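Side-chain contacts in erythromycin C-12 hydroxylase (Saccharopolyspora erythraea, PDB 2JJN), which hydroxylates erythromycin D at C-12 of its macrolactone ring to give erythromycin C, as a haem-dependent cytochrome P450 monooxygenase: residues E384-F389 against H398-A403; D137-P142 against V248-I253; Q41-D46 against E300-P305; V254-E259 against E279-Y284. The protein carries 2 engineered substitutions. One frame throughout, in Å; residues are numbered along the deposited sequence. Where two conformers were deposited one is given.

Contact 1 (E384-F389 against H398-A403); sequences ERLRHF and HLPVLA. With SO4 (sulfate ion), chain C.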
loop_
_atom_site.group_PDB
_atom_site.type_symbol
_atom_site.label_atom_id
_atom_site.label_comp_id
_atom_site.label_asym_id
_atom_site.label_seq_id
_atom_site.Cartn_x
_atom_site.Cartn_y
_atom_site.Cartn_z
ATOM N N GLU A 384 10.888 23.854 5.369
ATOM C CA GLU A 384 10.234 23.646 4.067
ATOM C C GLU A 384 8.864 22.968 4.196
ATOM O O GLU A 384 8.559 22.330 5.220
ATOM C CB GLU A 384 11.121 22.788 3.175
ATOM C CG GLU A 384 11.621 21.552 3.875
ATOM C CD GLU A 384 12.042 20.472 2.919
ATOM O OE1 GLU A 384 12.985 20.699 2.133
ATOM O OE2 GLU A 384 11.435 19.384 2.969
ATOM N N ARG A 385 8.040 23.128 3.162
ATOM C CA ARG A 385 6.822 22.355 3.039
ATOM C C ARG A 385 7.184 20.923 2.725
ATOM O O ARG A 385 8.316 20.614 2.325
ATOM C CB ARG A 385 5.910 22.942 1.961
ATOM C CG ARG A 385 5.539 24.378 2.270
ATOM C CD ARG A 385 4.147 24.721 1.804
ATOM N NE ARG A 385 3.108 24.007 2.549
ATOM C CZ ARG A 385 2.629 24.384 3.737
ATOM N NH1 ARG A 385 3.108 25.460 4.360
ATOM N NH2 ARG A 385 1.673 23.665 4.317
ATOM N N LEU A 386 6.230 20.021 2.920
ATOM C CA LEU A 386 6.542 18.611 2.764
ATOM C C LEU A 386 6.821 18.243 1.334
ATOM O O LEU A 386 6.265 18.854 0.410
ATOM C CB LEU A 386 5.391 17.770 3.299
ATOM C CG LEU A 386 5.122 17.966 4.788
ATOM C CD1 LEU A 386 3.812 17.283 5.148
ATOM C CD2 LEU A 386 6.225 17.356 5.595
ATOM N N ARG A 387 7.652 17.219 1.172
ATOM C CA ARG A 387 7.947 16.652 -0.116
ATOM C C ARG A 387 6.987 15.479 -0.357
ATOM O O ARG A 387 7.206 14.384 0.116
ATOM C CB ARG A 387 9.381 16.143 -0.171
ATOM C CG ARG A 387 10.418 17.166 -0.637
ATOM C CD ARG A 387 11.294 17.664 0.492
ATOM N NE ARG A 387 11.982 16.592 1.214
ATOM C CZ ARG A 387 13.123 16.753 1.877
ATOM N NH1 ARG A 387 13.724 17.941 1.900
ATOM N NH2 ARG A 387 13.674 15.728 2.510
ATOM N N HIS A 388 5.928 15.749 -1.099
ATOM C CA HIS A 388 4.941 14.713 -1.439
ATOM C C HIS A 388 5.447 13.840 -2.555
ATOM O O HIS A 388 6.191 14.314 -3.455
ATOM C CB HIS A 388 3.649 15.378 -1.912
ATOM C CG HIS A 388 2.866 16.009 -0.824
ATOM N ND1 HIS A 388 1.593 15.597 -0.500
ATOM C CD2 HIS A 388 3.167 17.019 0.024
ATOM C CE1 HIS A 388 1.130 16.347 0.482
ATOM N NE2 HIS A 388 2.067 17.212 0.824
ATOM N N PHE A 389 5.078 12.555 -2.519
ATOM C CA PHE A 389 5.229 11.732 -3.721
ATOM C C PHE A 389 4.378 12.352 -4.841
ATOM O O PHE A 389 3.250 12.844 -4.617
ATOM C CB PHE A 389 4.789 10.291 -3.453
ATOM C CG PHE A 389 5.729 9.540 -2.567
ATOM C CD1 PHE A 389 6.927 9.042 -3.057
ATOM C CD2 PHE A 389 5.459 9.360 -1.222
ATOM C CE1 PHE A 389 7.793 8.367 -2.233
ATOM C CE2 PHE A 389 6.342 8.665 -0.372
ATOM C CZ PHE A 389 7.551 8.200 -0.901
ATOM N N HIS A 398 9.095 12.373 3.416
ATOM C CA HIS A 398 9.542 12.582 4.773
ATOM C C HIS A 398 8.461 13.252 5.552
ATOM O O HIS A 398 7.539 13.823 4.962
ATOM C CB HIS A 398 10.801 13.441 4.742
ATOM C CG HIS A 398 11.938 12.710 4.112
ATOM N ND1 HIS A 398 12.599 11.698 4.769
ATOM C CD2 HIS A 398 12.436 12.742 2.851
ATOM C CE1 HIS A 398 13.482 11.146 3.950
ATOM N NE2 HIS A 398 13.426 11.782 2.789
ATOM N N LEU A 399 8.561 13.213 6.863
ATOM C CA LEU A 399 7.573 13.903 7.685
ATOM C C LEU A 399 8.281 14.390 8.960
ATOM O O LEU A 399 8.270 13.747 10.003
ATOM C CB LEU A 399 6.413 12.927 8.062
ATOM C CG LEU A 399 5.223 13.730 8.610
ATOM C CD1 LEU A 399 4.438 14.436 7.478
ATOM C CD2 LEU A 399 4.253 12.834 9.441
ATOM N N PRO A 400 8.936 15.548 8.869
ATOM C CA PRO A 400 9.526 16.128 10.059
ATOM C C PRO A 400 8.429 16.405 11.046
ATOM O O PRO A 400 7.377 16.974 10.696
ATOM C CB PRO A 400 10.133 17.449 9.536
ATOM C CG PRO A 400 10.225 17.269 8.038
ATOM C CD PRO A 400 9.113 16.354 7.648
ATOM N N VAL A 401 8.646 15.968 12.274
ATOM C CA VAL A 401 7.655 16.228 13.321
ATOM C C VAL A 401 8.310 16.841 14.543
ATOM O O VAL A 401 9.531 16.769 14.752
ATOM C CB VAL A 401 6.937 14.903 13.743
ATOM C CG1 VAL A 401 6.072 14.383 12.573
ATOM C CG2 VAL A 401 8.007 13.840 14.162
ATOM N N LEU A 402 7.448 17.430 15.372
ATOM C CA LEU A 402 7.881 18.005 16.643
ATOM C C LEU A 402 7.007 17.421 17.732
ATOM O O LEU A 402 5.765 17.422 17.619
ATOM C CB LEU A 402 7.726 19.526 16.615
ATOM C CG LEU A 402 8.579 20.294 15.608
ATOM C CD1 LEU A 402 8.064 21.721 15.404
ATOM C CD2 LEU A 402 10.031 20.288 16.021
ATOM N N ALA A 403 7.660 16.914 18.782
ATOM C CA ALA A 403 6.993 16.504 20.007
ATOM C C ALA A 403 7.080 17.648 21.014
ATOM O O ALA A 403 8.194 17.985 21.486
ATOM C CB ALA A 403 7.703 15.274 20.582
HETATM S S SO4 C . 2.259 20.507 2.965
HETATM O O1 SO4 C . 3.464 20.975 3.627
HETATM O O2 SO4 C . 2.650 19.677 1.848
HETATM O O3 SO4 C . 1.474 21.641 2.485
HETATM O O4 SO4 C . 1.392 19.766 3.890
HETATM O O HOH W 1 8.789 15.780 3.339
#
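L386 carries the close-packed part of this contact. CD1 of L399 touches both its methyls, 3.7 Å from CD1 and 3.9 Å from CD2 of L386, and that CD2 reaches on to the proline ring, 3.7 Å from CD of P400. Leucine suits the place because its fork, turned this way with CG beside the backbone N (chi1 -62°), spans both apolar partners. L386 N donates an almost straight bond (177°) to O1 of a sulfate. That anion, probably from the crystallisation liquor, takes further bonds from R385, H388 and R381, basic residues well suited to hold it.

The solvent side is looser. A water accepts from R387 N and donates to H398 O, 2.8 Å from each, bridging the two backbones. R387 NH1 makes a salt bridge to E384 OE1, its hydrogen bond weak. In one of two conformers the guanidinium edge points at H398, NH2 of R387 3.3 Å from CD2, an approach therefore doubtful. The imidazole is held by D134, which ND1 bonds.

L399 packs against helices 228-259 and 135-140, while strand 400-402 runs between strands 132-134 and 378-379 in a three-stranded antiparallel sheet.

Contact 2 (D137-P142 against V248-I253); sequences DVLAFP and VLLGNI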
loop_
_atom_site.group_PDB
_atom_site.type_symbol
_atom_site.label_atom_id
_atom_site.label_comp_id
_atom_site.label_asym_id
_atom_site.label_seq_id
_atom_site.Cartn_x
_atom_site.Cartn_y
_atom_site.Cartn_z
ATOM N N ASP A 137 12.193 8.593 8.435
ATOM C CA ASP A 137 13.481 8.007 8.659
ATOM C C ASP A 137 13.579 7.249 9.985
ATOM O O ASP A 137 14.268 6.219 10.065
ATOM C CB ASP A 137 14.603 9.065 8.622
ATOM C CG ASP A 137 14.928 9.543 7.242
ATOM O OD1 ASP A 137 14.404 9.018 6.239
ATOM O OD2 ASP A 137 15.701 10.531 7.185
ATOM N N VAL A 138 12.899 7.768 11.027
ATOM C CA VAL A 138 13.082 7.215 12.379
ATOM C C VAL A 138 12.246 5.951 12.565
ATOM O O VAL A 138 12.711 4.966 13.158
ATOM C CB VAL A 138 12.730 8.224 13.482
ATOM C CG1 VAL A 138 12.632 7.549 14.872
ATOM C CG2 VAL A 138 13.806 9.312 13.526
ATOM N N LEU A 139 11.001 5.991 12.073
ATOM C CA LEU A 139 10.056 4.904 12.389
ATOM C C LEU A 139 9.320 4.356 11.173
ATOM O O LEU A 139 9.254 3.127 10.993
ATOM C CB LEU A 139 9.012 5.387 13.413
ATOM C CG LEU A 139 7.960 4.320 13.784
ATOM C CD1 LEU A 139 8.609 3.105 14.443
ATOM C CD2 LEU A 139 6.885 4.862 14.715
ATOM N N ALA A 140 8.716 5.218 10.373
ATOM C CA ALA A 140 7.707 4.681 9.428
ATOM C C ALA A 140 8.395 3.882 8.347
ATOM O O ALA A 140 7.837 2.914 7.825
ATOM C CB ALA A 140 6.862 5.782 8.825
ATOM N N PHE A 141 9.607 4.282 7.989
ATOM C CA PHE A 141 10.346 3.527 6.972
ATOM C C PHE A 141 10.951 2.260 7.574
ATOM O O PHE A 141 10.655 1.140 7.069
ATOM C CB PHE A 141 11.417 4.383 6.281
ATOM C CG PHE A 141 12.109 3.667 5.156
ATOM C CD1 PHE A 141 11.619 3.795 3.850
ATOM C CD2 PHE A 141 13.215 2.859 5.411
ATOM C CE1 PHE A 141 12.270 3.137 2.792
ATOM C CE2 PHE A 141 13.871 2.169 4.369
ATOM C CZ PHE A 141 13.380 2.318 3.069
ATOM N N PRO A 142 11.766 2.354 8.650
ATOM C CA PRO A 142 12.398 1.126 9.166
ATOM C C PRO A 142 11.457 0.054 9.743
ATOM O O PRO A 142 11.755 -1.143 9.656
ATOM C CB PRO A 142 13.337 1.599 10.260
ATOM C CG PRO A 142 13.044 3.067 10.478
ATOM C CD PRO A 142 12.209 3.573 9.374
ATOM N N VAL A 248 3.865 4.809 4.092
ATOM C CA VAL A 248 2.969 5.896 3.679
ATOM C C VAL A 248 1.767 6.055 4.631
ATOM O O VAL A 248 1.378 7.189 4.958
ATOM C CB VAL A 248 2.508 5.593 2.226
ATOM C CG1 VAL A 248 1.390 6.526 1.832
ATOM C CG2 VAL A 248 3.766 5.709 1.262
ATOM N N LEU A 249 1.158 4.953 5.049
ATOM C CA LEU A 249 -0.021 5.068 5.921
ATOM C C LEU A 249 0.333 5.725 7.241
ATOM O O LEU A 249 -0.394 6.616 7.699
ATOM C CB LEU A 249 -0.655 3.718 6.176
ATOM C CG LEU A 249 -1.902 3.779 7.062
ATOM C CD1 LEU A 249 -2.948 4.667 6.451
ATOM C CD2 LEU A 249 -2.503 2.370 7.272
ATOM N N LEU A 250 1.460 5.311 7.841
ATOM C CA LEU A 250 1.762 5.893 9.173
ATOM C C LEU A 250 1.992 7.394 9.071
ATOM O O LEU A 250 1.493 8.164 9.922
ATOM C CB LEU A 250 2.974 5.208 9.799
ATOM C CG LEU A 250 3.312 5.705 11.214
ATOM C CD1 LEU A 250 2.093 5.488 12.114
ATOM C CD2 LEU A 250 4.522 4.954 11.788
ATOM N N GLY A 251 2.706 7.845 8.028
ATOM C CA GLY A 251 2.839 9.312 7.774
ATOM C C GLY A 251 1.438 9.940 7.648
ATOM O O GLY A 251 1.159 10.991 8.225
ATOM N N ASN A 252 0.554 9.308 6.857
ATOM C CA ASN A 252 -0.776 9.850 6.620
ATOM C C ASN A 252 -1.567 9.936 7.906
ATOM O O ASN A 252 -2.333 10.889 8.085
ATOM C CB ASN A 252 -1.520 9.003 5.576
ATOM C CG ASN A 252 -0.919 9.213 4.161
ATOM O OD1 ASN A 252 -0.007 10.043 3.981
ATOM N ND2 ASN A 252 -1.487 8.527 3.153
ATOM N N ILE A 253 -1.379 8.965 8.796
ATOM C CA ILE A 253 -2.126 8.968 10.064
ATOM C C ILE A 253 -1.651 10.160 10.866
ATOM O O ILE A 253 -2.477 10.926 11.361
ATOM C CB ILE A 253 -1.813 7.651 10.839
ATOM C CG1 ILE A 253 -2.610 6.494 10.212
ATOM C CG2 ILE A 253 -2.162 7.811 12.306
ATOM C CD1 ILE A 253 -2.190 5.119 10.730
#
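L250 has the most surface buried here, and a single methyl does most of the work: its CD2 lies 3.8 Å from CD2 of L139 and 3.9 Å from CB of A140. The leucine holds CG anti to its backbone N (chi1 -177°), and chi2 (58°) then turns CD2 into the angle between those two neighbours. L139 and L250 cross at about a right angle, and CG of L139 is also close, 4.0 Å from the same CD2.

A140 comes second in buried surface. Its methyl meets the base of the leucine as well as its end, CB of A140 being 4.0 Å from CB of L250. So small a side chain suits the place because the backbones come close here: the CA atoms of A140 and L250 are 6.1 Å apart.

Helix 228-259 is the long central helix of the cytochrome P450 fold, known by the letter I, which passes the haem, and helix 356-374 is the L helix that follows the cysteine ligand. L250 also packs on N363 and A366 of the latter, while L139 turns to T122, L125 and L126 of helix 115-127, so the leucine pair belongs to the interior of the helical bundle typical of these enzymes. The haem itself is touched by L249, one residue before L250.

Two carbonyls of residues 137-142 accept from side chains of the long helix: A140 O from OG1 of T247, and F141 O from NE2 of H243.

Contact 3 (Q41-D46 against E300-P305); sequences QPVWQD and EVAGVP
Apolar packing makes up this contact, and V43 is its hub. The fork of the valine is shared out: CG1 lies 3.8 Å from CG1 of V304, whereas CG2 lies 3.8 Å from CG1 of V301 and touches CB of A302 at 4.1 Å. CG2 of V43 also lies 3.5 Å from V301 O, a plain van der Waals approach. V43 and V304 lie alongside, pointing opposite ways, with their CB atoms 3.8 Å apart. Beta-branched residues suit both sides, since they favour extended backbone and present two methyls close to the chain.

The polar bonding is internal to residues 300-305. V301 N bonds V304 O and V304 N bonds V301 O, a hydrogen-bonded pair that closes a type I' turn and hence a tight two-residue hairpin. Such a turn needs left-handed backbone at both corners: glycine suits this at G303 (phi 76°), and A302 (phi 58°) adopts it although alanine does so less readily.

The hairpin of strands 299-301 and 304-306 packs on side chains of strand 43-45, an outermost strand of the five-stranded mixed sheet, and on W51 of strand 51-53, with V301 and A302 resting on helix 56-64.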
loop_
_atom_site.group_PDB
_atom_site.type_symbol
_atom_site.label_atom_id
_atom_site.label_comp_id
_atom_site.label_asym_id
_atom_site.label_seq_id
_atom_site.Cartn_x
_atom_site.Cartn_y
_atom_site.Cartn_z
ATOM N N GLN A 41 -17.548 13.512 -15.824
ATOM C CA GLN A 41 -16.867 12.623 -16.774
ATOM C C GLN A 41 -16.319 11.438 -15.946
ATOM O O GLN A 41 -15.124 11.295 -15.733
ATOM C CB GLN A 41 -15.724 13.378 -17.471
ATOM C CG GLN A 41 -15.084 12.656 -18.639
ATOM C CD GLN A 41 -15.907 12.715 -19.913
ATOM O OE1 GLN A 41 -15.474 13.320 -20.918
ATOM N NE2 GLN A 41 -17.083 12.074 -19.896
ATOM N N PRO A 42 -17.235 10.587 -15.482
ATOM C CA PRO A 42 -16.873 9.553 -14.517
ATOM C C PRO A 42 -16.046 8.400 -15.096
ATOM O O PRO A 42 -15.445 7.653 -14.314
ATOM C CB PRO A 42 -18.227 9.015 -14.040
ATOM C CG PRO A 42 -19.165 9.270 -15.213
ATOM C CD PRO A 42 -18.694 10.640 -15.749
ATOM N N VAL A 43 -15.948 8.327 -16.415
ATOM C CA VAL A 43 -15.073 7.339 -17.120
ATOM C C VAL A 43 -14.344 8.125 -18.180
ATOM O O VAL A 43 -14.977 8.607 -19.134
ATOM C CB VAL A 43 -15.904 6.194 -17.741
ATOM C CG1 VAL A 43 -14.993 5.207 -18.459
ATOM C CG2 VAL A 43 -16.712 5.498 -16.653
ATOM N N TRP A 44 -13.021 8.244 -18.043
ATOM C CA TRP A 44 -12.279 9.242 -18.802
ATOM C C TRP A 44 -11.076 8.572 -19.480
ATOM O O TRP A 44 -10.394 7.748 -18.872
ATOM C CB TRP A 44 -11.744 10.318 -17.837
ATOM C CG TRP A 44 -10.878 11.327 -18.490
ATOM C CD1 TRP A 44 -11.230 12.188 -19.494
ATOM C CD2 TRP A 44 -9.520 11.623 -18.144
ATOM N NE1 TRP A 44 -10.129 12.982 -19.833
ATOM C CE2 TRP A 44 -9.080 12.661 -19.005
ATOM C CE3 TRP A 44 -8.635 11.096 -17.210
ATOM C CZ2 TRP A 44 -7.754 13.185 -18.937
ATOM C CZ3 TRP A 44 -7.333 11.594 -17.142
ATOM C CH2 TRP A 44 -6.900 12.626 -18.014
ATOM N N GLN A 45 -10.801 8.944 -20.730
ATOM C CA GLN A 45 -9.693 8.366 -21.482
ATOM C C GLN A 45 -8.635 9.435 -21.613
ATOM O O GLN A 45 -8.920 10.536 -22.097
ATOM C CB GLN A 45 -10.215 8.021 -22.884
ATOM C CG GLN A 45 -9.150 7.399 -23.785
ATOM C CD GLN A 45 -9.631 7.202 -25.221
ATOM O OE1 GLN A 45 -9.137 6.308 -25.993
ATOM N NE2 GLN A 45 -10.564 8.008 -25.611
ATOM N N ASP A 46 -7.425 9.150 -21.138
ATOM C CA ASP A 46 -6.325 10.106 -21.186
ATOM C C ASP A 46 -5.539 10.095 -22.497
ATOM O O ASP A 46 -5.861 9.337 -23.427
ATOM C CB ASP A 46 -5.424 10.005 -19.934
ATOM C CG ASP A 46 -4.501 8.802 -19.931
ATOM O OD1 ASP A 46 -4.259 8.207 -21.022
ATOM O OD2 ASP A 46 -4.021 8.506 -18.801
ATOM N N GLU A 300 -18.275 -1.901 -21.169
ATOM C CA GLU A 300 -18.766 -0.576 -20.834
ATOM C C GLU A 300 -18.786 -0.397 -19.333
ATOM O O GLU A 300 -19.091 -1.348 -18.587
ATOM C CB GLU A 300 -20.156 -0.356 -21.432
ATOM C CG GLU A 300 -20.370 -0.703 -22.922
ATOM C CD GLU A 300 -20.548 -2.219 -23.220
ATOM O OE1 GLU A 300 -21.417 -2.883 -22.604
ATOM O OE2 GLU A 300 -19.820 -2.756 -24.089
ATOM N N VAL A 301 -18.461 0.817 -18.903
ATOM C CA VAL A 301 -18.606 1.213 -17.516
ATOM C C VAL A 301 -19.451 2.465 -17.503
ATOM O O VAL A 301 -19.124 3.419 -18.178
ATOM C CB VAL A 301 -17.224 1.488 -16.880
ATOM C CG1 VAL A 301 -17.393 1.945 -15.452
ATOM C CG2 VAL A 301 -16.381 0.202 -16.873
ATOM N N ALA A 302 -20.567 2.466 -16.761
ATOM C CA ALA A 302 -21.400 3.639 -16.700
ATOM C C ALA A 302 -21.891 4.071 -18.093
ATOM O O ALA A 302 -22.049 5.265 -18.343
ATOM C CB ALA A 302 -20.703 4.824 -15.988
ATOM N N GLY A 303 -22.047 3.069 -18.964
ATOM C CA GLY A 303 -22.525 3.316 -20.322
ATOM C C GLY A 303 -21.478 3.903 -21.238
ATOM O O GLY A 303 -21.784 4.248 -22.392
ATOM N N VAL A 304 -20.235 4.000 -20.755
ATOM C CA VAL A 304 -19.136 4.559 -21.551
ATOM C C VAL A 304 -18.363 3.383 -22.161
ATOM O O VAL A 304 -17.922 2.482 -21.419
ATOM C CB VAL A 304 -18.181 5.413 -20.689
ATOM C CG1 VAL A 304 -17.038 5.969 -21.573
ATOM C CG2 VAL A 304 -18.984 6.595 -20.079
ATOM N N PRO A 305 -18.212 3.371 -23.492
ATOM C CA PRO A 305 -17.622 2.214 -24.166
ATOM C C PRO A 305 -16.105 2.238 -24.048
ATOM O O PRO A 305 -15.450 3.249 -24.351
ATOM C CB PRO A 305 -18.061 2.401 -25.633
ATOM C CG PRO A 305 -18.155 3.880 -25.801
ATOM C CD PRO A 305 -18.731 4.353 -24.476
#

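Contact 4 (V254-E259 against E279-Y284); sequences VRTLDE and EEVLRY
T256 lays its CG2 methyl obliquely against the ring of Y284, 3.9 Å from CD2 and 4.0 Å from CE2. The methyl stands anti to the backbone N, which leaves OG1 beside that nitrogen (chi1 -55°) and able to bond back to N252 O, one turn earlier in its own helix. Threonine thus suits a buried helix face: its hydroxyl is satisfied by the backbone while its methyl packs. V281 meets T256 tip to tip, with CG2 of V281 4.1 Å from CB of T256 and CG1 of V281 4.1 Å from OG1 of T256. The axes of segments 254-259 and 279-284 are at 98°, so the packing is concentrated on these few side chains.

At the outer end the contact turns polar. E259 OE1 comes to the edge of the Y284 ring, near its plane, and a water links the two residues: it donates to E259 OE1 at 2.9 Å and lies 2.6 Å from Y284 OH. R285 forms a salt bridge with the same carboxylate oxygen.

On helix 274-284, E280 and R283 are the ExxR motif of cytochromes P450. R283 grips the carboxylate side-on, NE to OE1 and NH2 to OE2, each at 2.8 Å; the acceptors lie close to the guanidinium plane, although both oxygens are met from above the carboxylate plane. The chemistry implies a division of labour: the E280-R283 pair, extended to R336 by a salt bridge from E280 OE2, fixes this helix turn, while the contact itself rests on methyl packing and one water bridge.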
loop_
_atom_site.group_PDB
_atom_site.type_symbol
_atom_site.label_atom_id
_atom_site.label_comp_id
_atom_site.label_asym_id
_atom_site.label_seq_id
_atom_site.Cartn_x
_atom_site.Cartn_y
_atom_site.Cartn_z
ATOM N N VAL A 254 -0.338 10.354 10.990
ATOM C CA VAL A 254 0.091 11.499 11.797
ATOM C C VAL A 254 -0.283 12.837 11.167
ATOM O O VAL A 254 -0.742 13.792 11.869
ATOM C CB VAL A 254 1.620 11.424 12.048
ATOM C CG1 VAL A 254 2.083 12.720 12.763
ATOM C CG2 VAL A 254 1.880 10.167 12.887
ATOM N N ARG A 255 -0.170 12.932 9.836
ATOM C CA ARG A 255 -0.607 14.159 9.148
ATOM C C ARG A 255 -2.093 14.473 9.356
ATOM O O ARG A 255 -2.482 15.639 9.615
ATOM C CB ARG A 255 -0.339 14.052 7.641
ATOM C CG ARG A 255 1.029 14.309 7.190
ATOM C CD ARG A 255 0.870 14.863 5.714
ATOM N NE ARG A 255 0.493 13.748 4.846
ATOM C CZ ARG A 255 -0.166 13.820 3.683
ATOM N NH1 ARG A 255 -0.691 14.967 3.221
ATOM N NH2 ARG A 255 -0.337 12.683 2.998
ATOM N N THR A 256 -2.902 13.404 9.314
ATOM C CA THR A 256 -4.358 13.610 9.430
ATOM C C THR A 256 -4.760 13.977 10.870
ATOM O O THR A 256 -5.590 14.876 11.092
ATOM C CB THR A 256 -5.087 12.406 8.927
ATOM O OG1 THR A 256 -4.662 12.108 7.584
ATOM C CG2 THR A 256 -6.588 12.688 8.876
ATOM N N LEU A 257 -4.175 13.274 11.846
ATOM C CA LEU A 257 -4.415 13.666 13.225
ATOM C C LEU A 257 -3.927 15.077 13.519
ATOM O O LEU A 257 -4.569 15.786 14.304
ATOM C CB LEU A 257 -3.763 12.673 14.190
ATOM C CG LEU A 257 -4.323 11.277 14.141
ATOM C CD1 LEU A 257 -3.483 10.319 15.052
ATOM C CD2 LEU A 257 -5.788 11.310 14.656
ATOM N N ASP A 258 -2.819 15.505 12.891
ATOM C CA ASP A 258 -2.325 16.856 13.153
ATOM C C ASP A 258 -3.358 17.889 12.631
ATOM O O ASP A 258 -3.419 19.011 13.148
ATOM C CB ASP A 258 -1.002 16.986 12.396
ATOM C CG ASP A 258 -0.208 18.258 12.747
ATOM O OD1 ASP A 258 -0.318 18.741 13.904
ATOM O OD2 ASP A 258 0.523 18.710 11.838
ATOM N N GLU A 259 -4.154 17.506 11.632
ATOM C CA GLU A 259 -5.216 18.372 11.081
ATOM C C GLU A 259 -6.459 18.339 11.940
ATOM O O GLU A 259 -7.282 19.260 11.886
ATOM C CB GLU A 259 -5.562 17.956 9.640
ATOM C CG GLU A 259 -4.408 18.241 8.664
ATOM C CD GLU A 259 -4.624 17.546 7.318
ATOM O OE1 GLU A 259 -5.573 16.774 7.212
ATOM O OE2 GLU A 259 -3.809 17.751 6.402
ATOM N N GLU A 279 -8.676 2.928 10.283
ATOM C CA GLU A 279 -9.580 2.682 9.181
ATOM C C GLU A 279 -9.978 3.988 8.494
ATOM O O GLU A 279 -10.090 4.036 7.283
ATOM C CB GLU A 279 -10.857 1.965 9.668
ATOM C CG GLU A 279 -10.623 0.539 10.065
ATOM C CD GLU A 279 -9.886 -0.252 8.993
ATOM O OE1 GLU A 279 -10.450 -0.496 7.876
ATOM O OE2 GLU A 279 -8.754 -0.658 9.294
ATOM N N GLU A 280 -10.247 5.033 9.273
ATOM C CA GLU A 280 -10.713 6.282 8.675
ATOM C C GLU A 280 -9.577 6.996 7.905
ATOM O O GLU A 280 -9.805 7.618 6.870
ATOM C CB GLU A 280 -11.343 7.189 9.730
ATOM C CG GLU A 280 -11.901 8.510 9.220
ATOM C CD GLU A 280 -13.083 8.419 8.236
ATOM O OE1 GLU A 280 -13.407 7.307 7.736
ATOM O OE2 GLU A 280 -13.658 9.512 7.971
ATOM N N VAL A 281 -8.342 6.912 8.411
ATOM C CA VAL A 281 -7.223 7.454 7.599
ATOM C C VAL A 281 -7.042 6.638 6.334
ATOM O O VAL A 281 -6.811 7.198 5.259
ATOM C CB VAL A 281 -5.913 7.534 8.411
ATOM C CG1 VAL A 281 -4.763 8.028 7.448
ATOM C CG2 VAL A 281 -6.080 8.476 9.617
ATOM N N LEU A 282 -7.190 5.318 6.419
ATOM C CA LEU A 282 -7.143 4.515 5.199
ATOM C C LEU A 282 -8.199 4.972 4.196
ATOM O O LEU A 282 -7.921 5.037 3.017
ATOM C CB LEU A 282 -7.405 3.043 5.522
ATOM C CG LEU A 282 -6.159 2.254 5.916
ATOM C CD1 LEU A 282 -6.584 0.962 6.632
ATOM C CD2 LEU A 282 -5.254 1.901 4.674
ATOM N N ARG A 283 -9.408 5.294 4.678
ATOM C CA ARG A 283 -10.449 5.786 3.736
ATOM C C ARG A 283 -10.049 7.165 3.187
ATOM O O ARG A 283 -10.149 7.459 1.967
ATOM C CB ARG A 283 -11.816 5.861 4.408
ATOM C CG ARG A 283 -12.913 6.271 3.431
ATOM C CD ARG A 283 -14.201 6.618 4.217
ATOM N NE ARG A 283 -14.048 7.856 5.021
ATOM C CZ ARG A 283 -14.190 9.082 4.508
ATOM N NH1 ARG A 283 -14.478 9.231 3.196
ATOM N NH2 ARG A 283 -14.024 10.174 5.266
ATOM N N TYR A 284 -9.613 8.041 4.099
ATOM C CA TYR A 284 -9.401 9.420 3.784
ATOM C C TYR A 284 -8.176 9.661 2.871
ATOM O O TYR A 284 -8.249 10.488 1.944
ATOM C CB TYR A 284 -9.285 10.155 5.145
ATOM C CG TYR A 284 -9.386 11.651 5.110
ATOM C CD1 TYR A 284 -10.609 12.263 4.878
ATOM C CD2 TYR A 284 -8.272 12.418 5.392
ATOM C CE1 TYR A 284 -10.685 13.675 4.911
ATOM C CE2 TYR A 284 -8.345 13.809 5.433
ATOM C CZ TYR A 284 -9.519 14.404 5.196
ATOM O OH TYR A 284 -9.501 15.805 5.236
HETATM O O HOH W 2 -7.251 17.028 4.917
#

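Overall arrangement
Contact 2 is the truly buried one, three apolar side chains between helices; contact 4 is partly buried, mixing methyl packing with a water bridge at its exposed end. Both use helix 228-259, and V281 joins them by packing on N252 and I253. Contact 1 lies at the surface, combining a leucine and proline patch formed by L386, L399 and P400 with water and sulfate, yet it touches contacts 2 and 4: L399 packs on G251 and, with H388, on R255. Contact 3 is partly buried but peripheral, its centre about 26 Å from that of the chain. It joins a hairpin to side chains of a sheet by aliphatic packing, and its residue span encloses contacts 2 and 4.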